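Local coordinates for pesticidal crystal protein Cry2Aa (Bacillus thuringiensis serovar kurstaki, PDB 1I5P), which binds midgut epithelial cells of dipteran and lepidopteran larvae and promotes their colloid-osmotic lysis, at residues T11-Y16 with T400-R405; V19-F24 with R470-Y475; Y306-I311 with A338-S343; S376-G381 with E396-T401. All blocks are in the same frame, centred on the assembly; numbering follows the deposited sequence.

Contact 1. Residues T11-Y16 with T400-R405; sequences TICDAY and TTLSLR
T11 and L404 mark the closest backbone approach, their CA atoms 7.2 Å apart, and no hydrogen bond crosses between these two irregular segments. The side chains of T11 and L404 run antiparallel, side by side, and the methyl CD1 of L404 lies 3.3 Å from T11 CB, a tight fit. At T11 a chi1 of -47° sets OG1 beside the backbone N, where it makes a weak hydrogen bond to R9 NH2, and the methyl CG2 then also abuts L404 CD1. C13 reaches both leucines. Its CB packs 3.3 Å from L402 CD1, while its SG touches L404 CD2 at 3.4 Å and meets the other methyl of L402, CD2, as well. Each branch of L402 thus touches the cysteine, whereas L404 divides its two methyls between T11 and C13. V18 adds to the cover of L402, and R9 and V365 to that of L404. On the loop's own side, the backbone bond from T400 N to L404 O, 2.9 Å, helps close the turn. The arrangement is that of an N-terminal arm laid over a strand-connecting loop, here the link between strands 397-400 and 405-407 in the middle domain of a three-domain delta-endotoxin.

Contact 2. Residues V19-F24 with R470-Y475; sequences VAHDPF and RKNNIY
H21 and N472 meet through a short, straight hydrogen bond: NE2 gives its proton to OD1 at 2.7 Å with an N-H...O angle of 169°. The acceptor lies in the imidazole plane, and the donor meets a lone pair of OD1 in the carbonyl plane, although ring and amide are turned 79° against each other. The other end of the same amide works in the reverse sense, N472 ND2 donating weakly to D22 O at 2.9 Å, which S25 OG also reaches in a weak bond. With CG opposite the backbone N (chi1 -165°), N472 carries its amide out to two successive residues of the arm. Within the arm, D22 OD1 accepts from F24 N at 2.9 Å, from above the carboxylate plane, in an Asx turn, while D22 OD2 is taken by H28 ND1. Across the interface P23 O receives a CA-H...O contact from N473, and F24 CE2 packs 3.8 Å from N473 CB. The amide of N473 is held at both ends, its OD1 by K471 NZ at 2.9 Å and its ND2 by L486 O; K471 NZ also bonds H485 ND1. An Asx turn thus docks on an inverse gamma turn centred on N473, joining the arm before helix 25-28 to strand 474-477.

Contact 3. Residues Y306-I311 with A338-S343; sequences YILSGI and ARVNYS
S309 and G310 both address N341, whose backbone O accepts from S309 N at 2.9 Å and from G310 N at 3.2 Å. The two donors approach from the same face of the carbonyl plane, with that of G310 43° out of it. In return N341 N gives a short, nearly straight bond to G310 O, 2.6 Å, and beyond the irregularity S343 N binds I307 O at 3.0 Å. This is a classic beta bulge, shifting the register by one residue in the antiparallel hairpin of strands 308-321 and 329-342, part of the beta-prism middle domain. Side chains pack around it. L308 starts away from the partner strand, but its chi2 of 63° swings CD1 back to V340 CG1, a tight 3.3 Å, the two side chains set roughly perpendicular. I311 CG2 touches V340 CG2 on the same face of the sheet, where I426 lies against both residues. At the open end of the hairpin, Y306 CB meets Y342 CB at 3.8 Å, and the ring of Y342 runs by L308. Further out, polar ends are fixed by neighbours: Y342 OH by N425 OD1, S309 OG by S7 OG near the N-terminus, and N341 OD1 by S347 OG. N341 ND2 donates to a water at 2.7 Å, which in turn makes a weak bond to I311 O.

Contact 4. Residues S376-G381 with E396-T401; sequences SWLDSG and ESFQTT
A G1 beta bulge, in which E396 and S397 both face W377, lies at the start of strand 397-400 where it pairs with strand 373-377. E396 takes a left-handed backbone conformation, and the pairing then runs regularly: W377 N donates to S397 O and S397 N to W377 O, each at 3.0 Å. On one face of the sheet the indole of W377 reaches along the neighbouring strand, a chi1 of -71° and a chi2 of -96° turning its six-membered ring toward S397 and Q399. Q399 CB comes to the ring edge, in plane, 3.6 Å from W377 CZ3, and Q399 OE1 lies obliquely near CH2. R405 completes this cluster, bonding Q399 OE1 through NH2 and making a cation-pi contact with W377. These strands belong to a four-stranded antiparallel sheet of the middle domain's beta prism. On the other face, F398 CD2 packs 3.5 Å from S376 CB, and L378 CD2 lies 4.1 Å from F398 CZ; L464 touches both L378 and F398. The bent side chain of E396 brings its carboxylate back toward the first strand, OE1 standing 3.8 Å from L378 CD2 while accepting from L464 N. Its OE2 takes a bond from Q394 NE2 and another, 2.6 Å, from a water that also donates to L378 O.

Contacts 3 and 4 are buried strand pairings within the middle domain, each carrying a beta bulge, whereas contacts 1 and 2 are partly buried: contact 1 ties the N-terminal arm to a middle-domain loop, contact 2 to the turn leading into strand 474-477. Contact 1 is apolar across its interface; contact 2 relies on side-chain amide and imidazole bonds, while main-chain hydrogen bonds carry contacts 3 and 4. Contacts 1 and 4 end on the same element, sharing T400 and T401. I311 CD1 of contact 3 packs against F398 CE1 of contact 4, linking two sheets, and I474 of contact 2 touches I307 of contact 3. A disulfide between C362 and C406 joins strand 360-363 to strand 405-407.

Contact 1. Residues T11-Y16 with T400-R405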
loop_
_atom_site.group_PDB
_atom_site.type_symbol
_atom_site.label_atom_id
_atom_site.label_comp_id
_atom_site.label_asym_id
_atom_site.label_seq_id
_atom_site.Cartn_x
_atom_site.Cartn_y
_atom_site.Cartn_z
ATOM N N THR A 11 -30.185 2.762 1.738
ATOM C CA THR A 11 -30.133 3.998 2.531
ATOM C C THR A 11 -30.031 5.279 1.695
ATOM O O THR A 11 -29.128 5.430 0.868
ATOM C CB THR A 11 -28.958 3.968 3.541
ATOM O OG1 THR A 11 -28.947 2.715 4.234
ATOM C CG2 THR A 11 -29.112 5.088 4.567
ATOM N N ILE A 12 -30.957 6.205 1.936
ATOM C CA ILE A 12 -31.017 7.476 1.210
ATOM C C ILE A 12 -30.135 8.570 1.815
ATOM O O ILE A 12 -29.822 8.544 3.009
ATOM C CB ILE A 12 -32.464 8.025 1.173
ATOM C CG1 ILE A 12 -33.440 6.981 1.729
ATOM C CG2 ILE A 12 -32.842 8.403 -0.254
ATOM C CD1 ILE A 12 -34.879 7.466 1.815
ATOM N N CYS A 13 -29.748 9.534 0.983
ATOM C CA CYS A 13 -28.928 10.657 1.433
ATOM C C CYS A 13 -28.775 11.709 0.332
ATOM O O CYS A 13 -28.068 12.705 0.498
ATOM C CB CYS A 13 -27.554 10.164 1.900
ATOM S SG CYS A 13 -27.000 10.927 3.453
ATOM N N ASP A 14 -29.453 11.472 -0.788
ATOM C CA ASP A 14 -29.454 12.371 -1.946
ATOM C C ASP A 14 -28.084 12.730 -2.514
ATOM O O ASP A 14 -27.102 12.857 -1.782
ATOM C CB ASP A 14 -30.214 13.661 -1.614
ATOM C CG ASP A 14 -31.238 14.023 -2.678
ATOM O OD1 ASP A 14 -31.191 13.429 -3.779
ATOM O OD2 ASP A 14 -32.086 14.903 -2.414
ATOM N N ALA A 15 -28.041 12.897 -3.835
ATOM C CA ALA A 15 -26.816 13.245 -4.548
ATOM C C ALA A 15 -26.380 14.661 -4.193
ATOM O O ALA A 15 -25.185 14.947 -4.104
ATOM C CB ALA A 15 -27.039 13.126 -6.055
ATOM N N TYR A 16 -27.352 15.549 -3.997
ATOM C CA TYR A 16 -27.047 16.926 -3.636
ATOM C C TYR A 16 -26.520 16.947 -2.200
ATOM O O TYR A 16 -27.186 17.448 -1.285
ATOM C CB TYR A 16 -28.297 17.810 -3.736
ATOM C CG TYR A 16 -27.990 19.279 -3.530
ATOM C CD1 TYR A 16 -27.353 20.022 -4.526
ATOM C CD2 TYR A 16 -28.274 19.910 -2.317
ATOM C CE1 TYR A 16 -27.002 21.356 -4.317
ATOM C CE2 TYR A 16 -27.925 21.243 -2.097
ATOM C CZ TYR A 16 -27.289 21.960 -3.099
ATOM O OH TYR A 16 -26.924 23.271 -2.876
ATOM N N THR A 400 -19.326 4.709 4.223
ATOM C CA THR A 400 -18.828 5.389 3.031
ATOM C C THR A 400 -18.360 6.813 3.305
ATOM O O THR A 400 -18.536 7.329 4.405
ATOM C CB THR A 400 -19.925 5.452 1.959
ATOM O OG1 THR A 400 -20.955 6.354 2.384
ATOM C CG2 THR A 400 -20.535 4.070 1.742
ATOM N N THR A 401 -17.758 7.436 2.293
ATOM C CA THR A 401 -17.281 8.813 2.398
ATOM C C THR A 401 -18.453 9.637 2.902
ATOM O O THR A 401 -18.284 10.683 3.525
ATOM C CB THR A 401 -16.845 9.357 1.029
ATOM O OG1 THR A 401 -17.876 9.108 0.064
ATOM C CG2 THR A 401 -15.558 8.684 0.578
ATOM N N LEU A 402 -19.648 9.153 2.598
ATOM C CA LEU A 402 -20.860 9.783 3.065
ATOM C C LEU A 402 -21.082 8.961 4.330
ATOM O O LEU A 402 -20.862 7.752 4.324
ATOM C CB LEU A 402 -21.992 9.552 2.068
ATOM C CG LEU A 402 -23.191 10.495 2.149
ATOM C CD1 LEU A 402 -24.298 9.957 1.256
ATOM C CD2 LEU A 402 -23.674 10.611 3.591
ATOM N N SER A 403 -21.505 9.589 5.414
ATOM C CA SER A 403 -21.699 8.848 6.653
ATOM C C SER A 403 -22.659 7.659 6.562
ATOM O O SER A 403 -23.155 7.182 7.579
ATOM C CB SER A 403 -22.148 9.807 7.748
ATOM O OG SER A 403 -21.155 10.799 7.948
ATOM N N LEU A 404 -22.912 7.181 5.348
ATOM C CA LEU A 404 -23.797 6.041 5.144
ATOM C C LEU A 404 -23.134 4.780 5.662
ATOM O O LEU A 404 -22.039 4.420 5.236
ATOM C CB LEU A 404 -24.127 5.873 3.661
ATOM C CG LEU A 404 -25.227 6.743 3.045
ATOM C CD1 LEU A 404 -26.424 5.862 2.737
ATOM C CD2 LEU A 404 -25.615 7.885 3.980
ATOM N N ARG A 405 -23.812 4.108 6.580
ATOM C CA ARG A 405 -23.279 2.898 7.173
ATOM C C ARG A 405 -24.209 1.703 7.034
ATOM O O ARG A 405 -25.422 1.818 7.149
ATOM C CB ARG A 405 -22.998 3.138 8.656
ATOM C CG ARG A 405 -22.437 1.938 9.395
ATOM C CD ARG A 405 -22.385 2.274 10.871
ATOM N NE ARG A 405 -21.646 3.515 11.088
ATOM C CZ ARG A 405 -21.639 4.197 12.226
ATOM N NH1 ARG A 405 -22.339 3.770 13.267
ATOM N NH2 ARG A 405 -20.916 5.302 12.326
#

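Contact 2. Residues V19-F24 with R470-Y475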
loop_
_atom_site.group_PDB
_atom_site.type_symbol
_atom_site.label_atom_id
_atom_site.label_comp_id
_atom_site.label_asym_id
_atom_site.label_seq_id
_atom_site.Cartn_x
_atom_site.Cartn_y
_atom_site.Cartn_z
ATOM N N VAL A 19 -22.785 14.024 -4.429
ATOM C CA VAL A 19 -22.828 13.665 -5.845
ATOM C C VAL A 19 -21.456 13.680 -6.527
ATOM O O VAL A 19 -21.204 12.893 -7.447
ATOM C CB VAL A 19 -23.786 14.601 -6.623
ATOM C CG1 VAL A 19 -23.200 16.009 -6.698
ATOM C CG2 VAL A 19 -24.057 14.032 -8.006
ATOM N N ALA A 20 -20.570 14.563 -6.069
ATOM C CA ALA A 20 -19.233 14.677 -6.650
ATOM C C ALA A 20 -18.117 14.109 -5.764
ATOM O O ALA A 20 -18.081 14.343 -4.555
ATOM C CB ALA A 20 -18.938 16.136 -6.978
ATOM N N HIS A 21 -17.211 13.362 -6.388
ATOM C CA HIS A 21 -16.068 12.750 -5.713
ATOM C C HIS A 21 -14.816 13.141 -6.496
ATOM O O HIS A 21 -14.794 13.043 -7.721
ATOM C CB HIS A 21 -16.208 11.225 -5.711
ATOM C CG HIS A 21 -15.001 10.502 -5.192
ATOM N ND1 HIS A 21 -14.753 10.327 -3.848
ATOM C CD2 HIS A 21 -13.962 9.928 -5.841
ATOM C CE1 HIS A 21 -13.616 9.676 -3.691
ATOM N NE2 HIS A 21 -13.115 9.421 -4.885
ATOM N N ASP A 22 -13.775 13.582 -5.796
ATOM C CA ASP A 22 -12.537 13.980 -6.460
ATOM C C ASP A 22 -11.553 12.804 -6.558
ATOM O O ASP A 22 -10.990 12.359 -5.551
ATOM C CB ASP A 22 -11.903 15.147 -5.703
ATOM C CG ASP A 22 -10.639 15.651 -6.356
ATOM O OD1 ASP A 22 -10.300 15.169 -7.455
ATOM O OD2 ASP A 22 -9.978 16.538 -5.768
ATOM N N PRO A 23 -11.350 12.276 -7.778
ATOM C CA PRO A 23 -10.433 11.153 -8.008
ATOM C C PRO A 23 -8.963 11.514 -7.764
ATOM O O PRO A 23 -8.089 10.653 -7.827
ATOM C CB PRO A 23 -10.702 10.789 -9.466
ATOM C CG PRO A 23 -11.033 12.124 -10.071
ATOM C CD PRO A 23 -11.999 12.674 -9.041
ATOM N N PHE A 24 -8.699 12.792 -7.507
ATOM C CA PHE A 24 -7.347 13.274 -7.234
ATOM C C PHE A 24 -7.342 14.069 -5.925
ATOM O O PHE A 24 -6.578 15.024 -5.775
ATOM C CB PHE A 24 -6.853 14.185 -8.365
ATOM C CG PHE A 24 -6.641 13.479 -9.671
ATOM C CD1 PHE A 24 -7.487 13.717 -10.749
ATOM C CD2 PHE A 24 -5.598 12.572 -9.826
ATOM C CE1 PHE A 24 -7.295 13.066 -11.961
ATOM C CE2 PHE A 24 -5.399 11.912 -11.036
ATOM C CZ PHE A 24 -6.248 12.160 -12.103
ATOM N N ARG A 470 -4.728 3.533 -1.375
ATOM C CA ARG A 470 -4.811 4.932 -1.766
ATOM C C ARG A 470 -5.498 5.127 -3.114
ATOM O O ARG A 470 -6.024 6.209 -3.395
ATOM C CB ARG A 470 -3.416 5.541 -1.836
ATOM C CG ARG A 470 -2.770 5.807 -0.489
ATOM C CD ARG A 470 -1.520 6.645 -0.668
ATOM N NE ARG A 470 -1.196 7.404 0.538
ATOM C CZ ARG A 470 -0.369 6.993 1.492
ATOM N NH1 ARG A 470 0.235 5.817 1.389
ATOM N NH2 ARG A 470 -0.140 7.763 2.546
ATOM N N LYS A 471 -5.478 4.086 -3.946
ATOM C CA LYS A 471 -6.082 4.140 -5.274
ATOM C C LYS A 471 -7.336 5.003 -5.310
ATOM O O LYS A 471 -8.275 4.777 -4.552
ATOM C CB LYS A 471 -6.425 2.732 -5.759
ATOM C CG LYS A 471 -6.942 2.695 -7.184
ATOM C CD LYS A 471 -5.911 3.284 -8.140
ATOM C CE LYS A 471 -6.337 3.106 -9.588
ATOM N NZ LYS A 471 -5.255 3.512 -10.532
ATOM N N ASN A 472 -7.354 5.985 -6.203
ATOM C CA ASN A 472 -8.501 6.876 -6.291
ATOM C C ASN A 472 -8.735 7.423 -7.702
ATOM O O ASN A 472 -9.851 7.828 -8.036
ATOM C CB ASN A 472 -8.305 8.026 -5.292
ATOM C CG ASN A 472 -9.577 8.822 -5.034
ATOM O OD1 ASN A 472 -10.684 8.300 -5.129
ATOM N ND2 ASN A 472 -9.413 10.093 -4.674
ATOM N N ASN A 473 -7.697 7.414 -8.537
ATOM C CA ASN A 473 -7.830 7.935 -9.896
ATOM C C ASN A 473 -8.510 6.945 -10.833
ATOM O O ASN A 473 -7.922 6.465 -11.803
ATOM C CB ASN A 473 -6.462 8.347 -10.458
ATOM C CG ASN A 473 -5.529 7.175 -10.670
ATOM O OD1 ASN A 473 -5.442 6.277 -9.838
ATOM N ND2 ASN A 473 -4.810 7.190 -11.789
ATOM N N ILE A 474 -9.769 6.657 -10.527
ATOM C CA ILE A 474 -10.573 5.745 -11.321
ATOM C C ILE A 474 -11.603 6.584 -12.065
ATOM O O ILE A 474 -12.479 7.196 -11.454
ATOM C CB ILE A 474 -11.319 4.734 -10.429
ATOM C CG1 ILE A 474 -10.321 3.977 -9.542
ATOM C CG2 ILE A 474 -12.106 3.762 -11.302
ATOM C CD1 ILE A 474 -10.961 3.198 -8.399
ATOM N N TYR A 475 -11.489 6.615 -13.386
ATOM C CA TYR A 475 -12.407 7.383 -14.209
ATOM C C TYR A 475 -13.826 6.849 -14.078
ATOM O O TYR A 475 -14.766 7.597 -13.822
ATOM C CB TYR A 475 -11.975 7.327 -15.675
ATOM C CG TYR A 475 -12.947 8.019 -16.596
ATOM C CD1 TYR A 475 -13.258 9.368 -16.422
ATOM C CD2 TYR A 475 -13.577 7.323 -17.625
ATOM C CE1 TYR A 475 -14.173 10.009 -17.250
ATOM C CE2 TYR A 475 -14.496 7.952 -18.461
ATOM C CZ TYR A 475 -14.789 9.295 -18.267
ATOM O OH TYR A 475 -15.691 9.925 -19.095
#

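Contact 3. Residues Y306-I311 with A338-S343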
loop_
_atom_site.group_PDB
_atom_site.type_symbol
_atom_site.label_atom_id
_atom_site.label_comp_id
_atom_site.label_asym_id
_atom_site.label_seq_id
_atom_site.Cartn_x
_atom_site.Cartn_y
_atom_site.Cartn_z
ATOM N N TYR A 306 -11.734 -5.033 -9.859
ATOM C CA TYR A 306 -13.124 -4.627 -10.023
ATOM C C TYR A 306 -13.480 -3.508 -9.049
ATOM O O TYR A 306 -12.720 -3.213 -8.121
ATOM C CB TYR A 306 -14.062 -5.819 -9.806
ATOM C CG TYR A 306 -14.099 -6.768 -10.980
ATOM C CD1 TYR A 306 -13.143 -7.771 -11.120
ATOM C CD2 TYR A 306 -15.052 -6.618 -11.988
ATOM C CE1 TYR A 306 -13.128 -8.600 -12.241
ATOM C CE2 TYR A 306 -15.046 -7.438 -13.111
ATOM C CZ TYR A 306 -14.086 -8.424 -13.233
ATOM O OH TYR A 306 -14.088 -9.213 -14.358
ATOM N N ILE A 307 -14.634 -2.885 -9.271
ATOM C CA ILE A 307 -15.088 -1.799 -8.413
ATOM C C ILE A 307 -16.059 -2.315 -7.358
ATOM O O ILE A 307 -17.181 -2.722 -7.665
ATOM C CB ILE A 307 -15.738 -0.679 -9.246
ATOM C CG1 ILE A 307 -14.677 -0.077 -10.181
ATOM C CG2 ILE A 307 -16.335 0.388 -8.337
ATOM C CD1 ILE A 307 -15.186 1.014 -11.092
ATOM N N LEU A 308 -15.595 -2.305 -6.111
ATOM C CA LEU A 308 -16.363 -2.779 -4.959
ATOM C C LEU A 308 -17.711 -2.091 -4.834
ATOM O O LEU A 308 -17.793 -0.863 -4.776
ATOM C CB LEU A 308 -15.553 -2.557 -3.676
ATOM C CG LEU A 308 -16.166 -2.995 -2.342
ATOM C CD1 LEU A 308 -16.378 -4.503 -2.348
ATOM C CD2 LEU A 308 -15.242 -2.592 -1.188
ATOM N N SER A 309 -18.764 -2.895 -4.766
ATOM C CA SER A 309 -20.119 -2.379 -4.654
ATOM C C SER A 309 -20.676 -2.589 -3.251
ATOM O O SER A 309 -21.279 -1.688 -2.670
ATOM C CB SER A 309 -21.026 -3.076 -5.668
ATOM O OG SER A 309 -22.356 -2.610 -5.548
ATOM N N GLY A 310 -20.470 -3.787 -2.715
ATOM C CA GLY A 310 -20.965 -4.094 -1.388
ATOM C C GLY A 310 -20.843 -5.564 -1.032
ATOM O O GLY A 310 -20.012 -6.282 -1.582
ATOM N N ILE A 311 -21.671 -6.019 -0.103
ATOM C CA ILE A 311 -21.644 -7.417 0.302
ATOM C C ILE A 311 -23.052 -7.902 0.583
ATOM O O ILE A 311 -23.975 -7.108 0.775
ATOM C CB ILE A 311 -20.827 -7.638 1.607
ATOM C CG1 ILE A 311 -21.531 -6.938 2.775
ATOM C CG2 ILE A 311 -19.405 -7.102 1.449
ATOM C CD1 ILE A 311 -21.022 -7.355 4.139
ATOM N N ALA A 338 -21.123 -14.940 3.832
ATOM C CA ALA A 338 -20.940 -13.660 3.178
ATOM C C ALA A 338 -20.320 -13.787 1.802
ATOM O O ALA A 338 -19.640 -14.765 1.496
ATOM C CB ALA A 338 -20.072 -12.756 4.050
ATOM N N ARG A 339 -20.570 -12.784 0.974
ATOM C CA ARG A 339 -20.018 -12.740 -0.366
ATOM C C ARG A 339 -19.943 -11.272 -0.745
ATOM O O ARG A 339 -20.883 -10.513 -0.518
ATOM C CB ARG A 339 -20.902 -13.516 -1.349
ATOM C CG ARG A 339 -20.377 -13.540 -2.786
ATOM C CD ARG A 339 -20.987 -14.697 -3.572
ATOM N NE ARG A 339 -22.447 -14.704 -3.491
ATOM C CZ ARG A 339 -23.210 -15.751 -3.803
ATOM N NH1 ARG A 339 -22.656 -16.882 -4.222
ATOM N NH2 ARG A 339 -24.532 -15.666 -3.692
ATOM N N VAL A 340 -18.801 -10.885 -1.299
ATOM C CA VAL A 340 -18.554 -9.511 -1.709
ATOM C C VAL A 340 -19.033 -9.310 -3.146
ATOM O O VAL A 340 -18.862 -10.191 -3.995
ATOM C CB VAL A 340 -17.053 -9.182 -1.606
ATOM C CG1 VAL A 340 -16.795 -7.747 -2.026
ATOM C CG2 VAL A 340 -16.574 -9.417 -0.171
ATOM N N ASN A 341 -19.634 -8.153 -3.406
ATOM C CA ASN A 341 -20.166 -7.844 -4.730
ATOM C C ASN A 341 -19.436 -6.694 -5.414
ATOM O O ASN A 341 -18.942 -5.773 -4.758
ATOM C CB ASN A 341 -21.657 -7.519 -4.622
ATOM C CG ASN A 341 -22.432 -8.604 -3.902
ATOM O OD1 ASN A 341 -22.319 -9.786 -4.234
ATOM N ND2 ASN A 341 -23.224 -8.210 -2.910
ATOM N N TYR A 342 -19.384 -6.751 -6.742
ATOM C CA TYR A 342 -18.695 -5.729 -7.529
ATOM C C TYR A 342 -19.481 -5.323 -8.777
ATOM O O TYR A 342 -20.443 -5.989 -9.178
ATOM C CB TYR A 342 -17.316 -6.239 -7.970
ATOM C CG TYR A 342 -16.465 -6.838 -6.870
ATOM C CD1 TYR A 342 -16.698 -8.132 -6.403
ATOM C CD2 TYR A 342 -15.417 -6.110 -6.300
ATOM C CE1 TYR A 342 -15.911 -8.689 -5.396
ATOM C CE2 TYR A 342 -14.625 -6.657 -5.288
ATOM C CZ TYR A 342 -14.879 -7.950 -4.842
ATOM O OH TYR A 342 -14.112 -8.491 -3.833
ATOM N N SER A 343 -19.048 -4.224 -9.387
ATOM C CA SER A 343 -19.665 -3.718 -10.605
ATOM C C SER A 343 -19.499 -4.777 -11.683
ATOM O O SER A 343 -18.529 -5.542 -11.663
ATOM C CB SER A 343 -18.976 -2.433 -11.055
ATOM O OG SER A 343 -19.105 -1.410 -10.084
HETATM O O HOH W 1 -24.090 -5.717 -2.415
#

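Contact 4. Residues S376-G381 with E396-T401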
loop_
_atom_site.group_PDB
_atom_site.type_symbol
_atom_site.label_atom_id
_atom_site.label_comp_id
_atom_site.label_asym_id
_atom_site.label_seq_id
_atom_site.Cartn_x
_atom_site.Cartn_y
_atom_site.Cartn_z
ATOM N N SER A 376 -14.349 0.590 8.393
ATOM C CA SER A 376 -15.003 -0.673 8.740
ATOM C C SER A 376 -14.889 -1.015 10.229
ATOM O O SER A 376 -13.976 -0.555 10.912
ATOM C CB SER A 376 -14.398 -1.817 7.930
ATOM O OG SER A 376 -13.041 -2.026 8.296
ATOM N N TRP A 377 -15.837 -1.814 10.714
ATOM C CA TRP A 377 -15.871 -2.303 12.096
ATOM C C TRP A 377 -15.934 -3.820 11.938
ATOM O O TRP A 377 -16.897 -4.351 11.389
ATOM C CB TRP A 377 -17.119 -1.804 12.827
ATOM C CG TRP A 377 -17.094 -0.337 13.125
ATOM C CD1 TRP A 377 -16.707 0.257 14.290
ATOM C CD2 TRP A 377 -17.461 0.722 12.235
ATOM N NE1 TRP A 377 -16.813 1.622 14.184
ATOM C CE2 TRP A 377 -17.270 1.935 12.933
ATOM C CE3 TRP A 377 -17.929 0.763 10.914
ATOM C CZ2 TRP A 377 -17.535 3.181 12.353
ATOM C CZ3 TRP A 377 -18.192 2.001 10.338
ATOM C CH2 TRP A 377 -17.993 3.193 11.058
ATOM N N LEU A 378 -14.911 -4.518 12.420
ATOM C CA LEU A 378 -14.849 -5.963 12.261
ATOM C C LEU A 378 -14.687 -6.755 13.553
ATOM O O LEU A 378 -14.613 -7.987 13.529
ATOM C CB LEU A 378 -13.688 -6.297 11.329
ATOM C CG LEU A 378 -13.638 -5.485 10.031
ATOM C CD1 LEU A 378 -12.257 -5.603 9.394
ATOM C CD2 LEU A 378 -14.723 -5.983 9.084
ATOM N N ASP A 379 -14.630 -6.048 14.674
ATOM C CA ASP A 379 -14.446 -6.685 15.975
ATOM C C ASP A 379 -15.627 -7.541 16.414
ATOM O O ASP A 379 -16.764 -7.336 15.980
ATOM C CB ASP A 379 -14.186 -5.626 17.054
ATOM C CG ASP A 379 -12.846 -4.921 16.884
ATOM O OD1 ASP A 379 -12.069 -5.300 15.979
ATOM O OD2 ASP A 379 -12.568 -3.993 17.668
ATOM N N SER A 380 -15.333 -8.508 17.278
ATOM C CA SER A 380 -16.342 -9.385 17.852
ATOM C C SER A 380 -16.161 -9.232 19.356
ATOM O O SER A 380 -15.157 -8.680 19.806
ATOM C CB SER A 380 -16.092 -10.843 17.466
ATOM O OG SER A 380 -14.950 -11.342 18.140
ATOM N N GLY A 381 -17.122 -9.726 20.127
ATOM C CA GLY A 381 -17.018 -9.628 21.568
ATOM C C GLY A 381 -18.191 -10.233 22.320
ATOM O O GLY A 381 -19.174 -10.692 21.729
ATOM N N GLU A 396 -19.006 -6.420 11.521
ATOM C CA GLU A 396 -18.982 -6.576 10.077
ATOM C C GLU A 396 -19.773 -5.440 9.438
ATOM O O GLU A 396 -20.711 -5.680 8.676
ATOM C CB GLU A 396 -19.604 -7.922 9.681
ATOM C CG GLU A 396 -19.224 -9.108 10.573
ATOM C CD GLU A 396 -17.735 -9.439 10.558
ATOM O OE1 GLU A 396 -17.018 -8.972 9.651
ATOM O OE2 GLU A 396 -17.284 -10.183 11.452
ATOM N N SER A 397 -19.387 -4.206 9.756
ATOM C CA SER A 397 -20.069 -3.023 9.240
ATOM C C SER A 397 -19.128 -2.136 8.437
ATOM O O SER A 397 -17.909 -2.177 8.621
ATOM C CB SER A 397 -20.672 -2.232 10.404
ATOM O OG SER A 397 -21.224 -1.008 9.963
ATOM N N PHE A 398 -19.695 -1.331 7.547
ATOM C CA PHE A 398 -18.890 -0.453 6.714
ATOM C C PHE A 398 -19.566 0.896 6.526
ATOM O O PHE A 398 -20.794 1.002 6.546
ATOM C CB PHE A 398 -18.630 -1.110 5.352
ATOM C CG PHE A 398 -18.001 -2.476 5.443
ATOM C CD1 PHE A 398 -18.781 -3.598 5.708
ATOM C CD2 PHE A 398 -16.621 -2.637 5.301
ATOM C CE1 PHE A 398 -18.198 -4.863 5.830
ATOM C CE2 PHE A 398 -16.033 -3.899 5.422
ATOM C CZ PHE A 398 -16.823 -5.011 5.689
ATOM N N GLN A 399 -18.751 1.928 6.345
ATOM C CA GLN A 399 -19.264 3.275 6.168
ATOM C C GLN A 399 -18.563 3.931 4.984
ATOM O O GLN A 399 -17.364 3.739 4.771
ATOM C CB GLN A 399 -19.033 4.069 7.454
ATOM C CG GLN A 399 -19.554 5.483 7.456
ATOM C CD GLN A 399 -19.487 6.086 8.844
ATOM O OE1 GLN A 399 -20.185 5.642 9.757
ATOM N NE2 GLN A 399 -18.638 7.091 9.015
ATOM N N THR A 400 -19.326 4.709 4.223
ATOM C CA THR A 400 -18.828 5.389 3.031
ATOM C C THR A 400 -18.360 6.813 3.305
ATOM O O THR A 400 -18.536 7.329 4.405
ATOM C CB THR A 400 -19.925 5.452 1.959
ATOM O OG1 THR A 400 -20.955 6.354 2.384
ATOM C CG2 THR A 400 -20.535 4.070 1.742
ATOM N N THR A 401 -17.758 7.436 2.293
ATOM C CA THR A 401 -17.281 8.813 2.398
ATOM C C THR A 401 -18.453 9.637 2.902
ATOM O O THR A 401 -18.284 10.683 3.525
ATOM C CB THR A 401 -16.845 9.357 1.029
ATOM O OG1 THR A 401 -17.876 9.108 0.064
ATOM C CG2 THR A 401 -15.558 8.684 0.578
HETATM O O HOH W 2 -14.708 -10.015 12.002
HETATM O O HOH W 3 -17.475 -9.094 13.982
#